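PDB 5XYH: CbsA from Xanthomonas oryzae pv. oryzae, which acts as a 1,4-beta-cellobiosidase of glycoside hydrolase family 6, an exoglucanase that probably releases cellobiose from chain ends of plant cell-wall cellulose. Local coordinates for residues 258-261 and 262-265; 318-321 and 322-326. All coordinates share one frame; numbering follows the deposited sequence.

Contact 1 of 2, residues 258-261 and 262-265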
loop_
_atom_site.group_PDB
_atom_site.type_symbol
_atom_site.label_atom_id
_atom_site.label_comp_id
_atom_site.label_asym_id
_atom_site.label_seq_id
_atom_site.Cartn_x
_atom_site.Cartn_y
_atom_site.Cartn_z
ATOM N N SER A 258 -21.628 13.370 2.643
ATOM C CA SER A 258 -20.574 13.188 1.651
ATOM C C SER A 258 -20.076 14.516 1.101
ATOM O O SER A 258 -18.958 14.577 0.576
ATOM C CB SER A 258 -21.083 12.324 0.502
ATOM O OG SER A 258 -22.163 12.983 -0.144
ATOM N N SER A 259 -20.879 15.576 1.206
ATOM C CA SER A 259 -20.507 16.894 0.716
ATOM C C SER A 259 -19.773 17.721 1.758
ATOM O O SER A 259 -19.483 18.897 1.502
ATOM C CB SER A 259 -21.745 17.656 0.248
ATOM O OG SER A 259 -22.467 18.157 1.365
ATOM N N SER A 260 -19.476 17.151 2.923
ATOM C CA SER A 260 -18.650 17.853 3.898
ATOM C C SER A 260 -17.300 18.208 3.288
ATOM O O SER A 260 -16.860 17.621 2.290
ATOM C CB SER A 260 -18.427 16.985 5.135
ATOM O OG SER A 260 -17.845 15.749 4.739
ATOM N N THR A 261 -16.617 19.164 3.936
ATOM C CA THR A 261 -15.281 19.561 3.499
ATOM C C THR A 261 -14.347 18.363 3.407
ATOM O O THR A 261 -13.626 18.205 2.420
ATOM C CB THR A 261 -14.693 20.605 4.454
ATOM O OG1 THR A 261 -15.449 21.826 4.370
ATOM C CG2 THR A 261 -13.260 20.891 4.080
ATOM N N PHE A 262 -14.382 17.483 4.409
ATOM C CA PHE A 262 -13.433 16.373 4.459
ATOM C C PHE A 262 -13.600 15.419 3.283
ATOM O O PHE A 262 -12.610 14.868 2.785
ATOM C CB PHE A 262 -13.577 15.614 5.776
ATOM C CG PHE A 262 -12.536 14.542 5.979
ATOM C CD1 PHE A 262 -11.199 14.881 6.178
ATOM C CD2 PHE A 262 -12.897 13.194 5.988
ATOM C CE1 PHE A 262 -10.224 13.889 6.376
ATOM C CE2 PHE A 262 -11.944 12.191 6.182
ATOM C CZ PHE A 262 -10.606 12.538 6.383
ATOM N N TYR A 263 -14.837 15.183 2.835
ATOM C CA TYR A 263 -15.027 14.215 1.760
ATOM C C TYR A 263 -15.185 14.859 0.389
ATOM O O TYR A 263 -14.937 14.184 -0.614
ATOM C CB TYR A 263 -16.226 13.291 2.062
ATOM C CG TYR A 263 -15.972 12.368 3.235
ATOM C CD1 TYR A 263 -14.942 11.427 3.199
ATOM C CD2 TYR A 263 -16.727 12.464 4.392
ATOM C CE1 TYR A 263 -14.684 10.601 4.283
ATOM C CE2 TYR A 263 -16.474 11.640 5.489
ATOM C CZ TYR A 263 -15.459 10.707 5.428
ATOM O OH TYR A 263 -15.212 9.880 6.520
ATOM N N GLN A 264 -15.548 16.141 0.322
ATOM C CA GLN A 264 -15.593 16.902 -0.931
ATOM C C GLN A 264 -16.386 16.179 -2.015
ATOM O O GLN A 264 -15.930 16.055 -3.151
ATOM C CB GLN A 264 -14.205 17.199 -1.501
ATOM C CG GLN A 264 -13.073 17.619 -0.627
ATOM C CD GLN A 264 -11.874 17.936 -1.517
ATOM O OE1 GLN A 264 -10.938 17.122 -1.653
ATOM N NE2 GLN A 264 -11.936 19.090 -2.197
ATOM N N TRP A 265 -17.554 15.670 -1.654
ATOM C CA TRP A 265 -18.486 15.028 -2.576
ATOM C C TRP A 265 -18.054 13.618 -2.967
ATOM O O TRP A 265 -18.568 13.059 -3.948
ATOM C CB TRP A 265 -18.712 15.869 -3.842
ATOM C CG TRP A 265 -19.337 17.212 -3.607
ATOM C CD1 TRP A 265 -19.191 18.024 -2.516
ATOM C CD2 TRP A 265 -20.187 17.912 -4.515
ATOM N NE1 TRP A 265 -19.914 19.183 -2.683
ATOM C CE2 TRP A 265 -20.540 19.134 -3.903
ATOM C CE3 TRP A 265 -20.688 17.623 -5.791
ATOM C CZ2 TRP A 265 -21.373 20.069 -4.526
ATOM C CZ3 TRP A 265 -21.521 18.556 -6.410
ATOM C CH2 TRP A 265 -21.853 19.761 -5.771
#
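Ser260 holds OG between its own backbone N and carbonyl carbon (chi1 56°), while Tyr263 sets CG anti to its carbonyl carbon, beside the backbone N (chi1 -68°). These two torsions bring the hydroxyl to 3.5 Å from Tyr263 CD2, at an oblique approach to the ring. The hydroxyl's hydrogen bond goes to the backbone O of Ile257. The segments form an alpha-turn, closed by the i to i+4 bond from Gln264 N to Ser260 O (2.8 Å, 156°). Ser260 O also takes a weak bond from Tyr263 N. Further out, Trp265 N bonds to Ser258 O at 2.9 Å and closes the turn at its mouth. There the indole comes in obliquely beside Ser259, with CD1 3.7 Å from Ser259 CA. Gln264 and Trp265 both adopt left-handed backbone conformations. Gln264 CG rests 3.2 Å from Thr261 O. Phe262 presents CD2 to one face of the Tyr263 ring, offset toward the rim. The turn lies in the loop between strand 255-256 and helix 271-284. Ser260 and Tyr263 both pack on Val320 of helix 316-323, and Thr261 N bonds to Asn317 OD1 there.

Contact 2 of 2, residues 318-321 and 322-326; sequences TYVN and SGRVD
Asn321 and Arg324 lie side by side and point the same way at the C-terminal end of helix 316-323, in the family 6 glycoside hydrolase domain. Arg324 is the first residue to leave helical backbone angles. The amide and guanidinium planes stand 73° apart, so the two groups are far from coplanar. Arg324 grips Asn321 side-on, with two nitrogens on one oxygen. NE reaches Asn321 OD1 at 3.0 Å and NH2 reaches the same OD1 at 3.1 Å. Seen from the arginine, OD1 sits at the edge, in the guanidinium plane. Seen from the amide, both donors come from the same face: NE is tilted modestly from the carbonyl plane, while NH2 lies well above it. Arg324 places CG between its backbone N and carbonyl carbon (chi1 58°) and then runs extended to NE, which carries the head back alongside the last turn. On the way CG passes 3.3 Å from Val320 O, and CD meets Val320 CG1 in an oblique crossing. Val320 O also receives Arg324 N at 2.8 Å, the final strong backbone bond of the helix; Gly323 N gives it a weak one. On another part of the turn, Ser322 OG donates to Tyr319 O at 2.7 Å, and the hydroxyl is also bonded to Ser312 N. The far side of the guanidinium is held too, which should limit its rotation. NH1 bonds to Arg328 O, and also donates to Asp326 O (2.8 Å, 151°), in the carbonyl plane and on a lone pair.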
loop_
_atom_site.group_PDB
_atom_site.type_symbol
_atom_site.label_atom_id
_atom_site.label_comp_id
_atom_site.label_asym_id
_atom_site.label_seq_id
_atom_site.Cartn_x
_atom_site.Cartn_y
_atom_site.Cartn_z
ATOM N N THR A 318 -19.733 19.834 11.015
ATOM C CA THR A 318 -19.666 19.494 12.433
ATOM C C THR A 318 -19.906 18.008 12.630
ATOM O O THR A 318 -19.185 17.347 13.385
ATOM C CB THR A 318 -20.686 20.312 13.230
ATOM O OG1 THR A 318 -20.423 21.707 13.054
ATOM C CG2 THR A 318 -20.613 19.975 14.720
ATOM N N TYR A 319 -20.899 17.466 11.924
ATOM C CA TYR A 319 -21.258 16.057 12.069
ATOM C C TYR A 319 -20.112 15.150 11.655
ATOM O O TYR A 319 -19.675 14.299 12.429
ATOM C CB TYR A 319 -22.499 15.756 11.236
ATOM C CG TYR A 319 -23.123 14.397 11.503
ATOM C CD1 TYR A 319 -24.082 14.233 12.500
ATOM C CD2 TYR A 319 -22.787 13.285 10.735
ATOM C CE1 TYR A 319 -24.669 12.989 12.735
ATOM C CE2 TYR A 319 -23.365 12.045 10.963
ATOM C CZ TYR A 319 -24.304 11.900 11.962
ATOM O OH TYR A 319 -24.890 10.669 12.187
ATOM N N VAL A 320 -19.616 15.326 10.428
ATOM C CA VAL A 320 -18.545 14.479 9.899
ATOM C C VAL A 320 -17.290 14.603 10.758
ATOM O O VAL A 320 -16.679 13.597 11.143
ATOM C CB VAL A 320 -18.270 14.840 8.426
ATOM C CG1 VAL A 320 -16.882 14.369 7.981
ATOM C CG2 VAL A 320 -19.364 14.254 7.522
ATOM N N ASN A 321 -16.896 15.840 11.087
ATOM C CA ASN A 321 -15.678 16.036 11.880
ATOM C C ASN A 321 -15.826 15.507 13.304
ATOM O O ASN A 321 -14.832 15.117 13.919
ATOM C CB ASN A 321 -15.273 17.516 11.907
ATOM C CG ASN A 321 -14.883 18.034 10.541
ATOM O OD1 ASN A 321 -14.503 17.257 9.657
ATOM N ND2 ASN A 321 -14.969 19.355 10.353
ATOM N N SER A 322 -17.044 15.490 13.850
ATOM C CA SER A 322 -17.207 14.867 15.157
ATOM C C SER A 322 -17.027 13.359 15.081
ATOM O O SER A 322 -16.504 12.753 16.021
ATOM C CB SER A 322 -18.584 15.192 15.744
ATOM O OG SER A 322 -19.605 14.439 15.116
ATOM N N GLY A 323 -17.424 12.737 13.971
ATOM C CA GLY A 323 -17.523 11.288 13.945
ATOM C C GLY A 323 -16.447 10.513 13.208
ATOM O O GLY A 323 -16.243 9.326 13.488
ATOM N N ARG A 324 -15.765 11.143 12.255
ATOM C CA ARG A 324 -14.780 10.413 11.466
ATOM C C ARG A 324 -13.627 9.947 12.344
ATOM O O ARG A 324 -13.113 10.699 13.186
ATOM C CB ARG A 324 -14.263 11.279 10.315
ATOM C CG ARG A 324 -13.613 12.614 10.694
ATOM C CD ARG A 324 -13.239 13.347 9.398
ATOM N NE ARG A 324 -12.913 14.773 9.528
ATOM C CZ ARG A 324 -11.676 15.256 9.580
ATOM N NH1 ARG A 324 -10.651 14.421 9.549
ATOM N NH2 ARG A 324 -11.459 16.571 9.675
ATOM N N VAL A 325 -13.222 8.686 12.160
ATOM C CA VAL A 325 -12.060 8.216 12.902
ATOM C C VAL A 325 -10.774 8.621 12.180
ATOM O O VAL A 325 -9.750 8.846 12.823
ATOM C CB VAL A 325 -12.136 6.698 13.162
ATOM C CG1 VAL A 325 -13.376 6.376 13.997
ATOM C CG2 VAL A 325 -12.144 5.889 11.855
ATOM N N ASP A 326 -10.804 8.743 10.852
ATOM C CA ASP A 326 -9.686 9.337 10.116
ATOM C C ASP A 326 -9.588 10.826 10.459
ATOM O O ASP A 326 -10.420 11.628 10.024
ATOM C CB ASP A 326 -9.891 9.120 8.614
ATOM C CG ASP A 326 -8.662 9.507 7.783
ATOM O OD1 ASP A 326 -7.891 10.403 8.213
ATOM O OD2 ASP A 326 -8.475 8.911 6.698
#

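In the fold
Following the chain, contact 1 closes first, as a turn after strand 255-256. The chain then runs through helix 271-284 and strand 292-296, in a parallel part of the main sheet, before helix 316-323 leads into contact 2. The contacts are in series and neither nests in nor crosses the other. Their centres are 11 Å apart, and each lies about 24 Å from the centre of the chain. They touch directly. Phe262 of contact 1 makes a cation-pi interaction with Arg324 of contact 2. Glu242 joins the two: it touches Tyr263 and accepts bonds from Val325 N and Asp326 N. Together they tie two long peripheral excursions to each other.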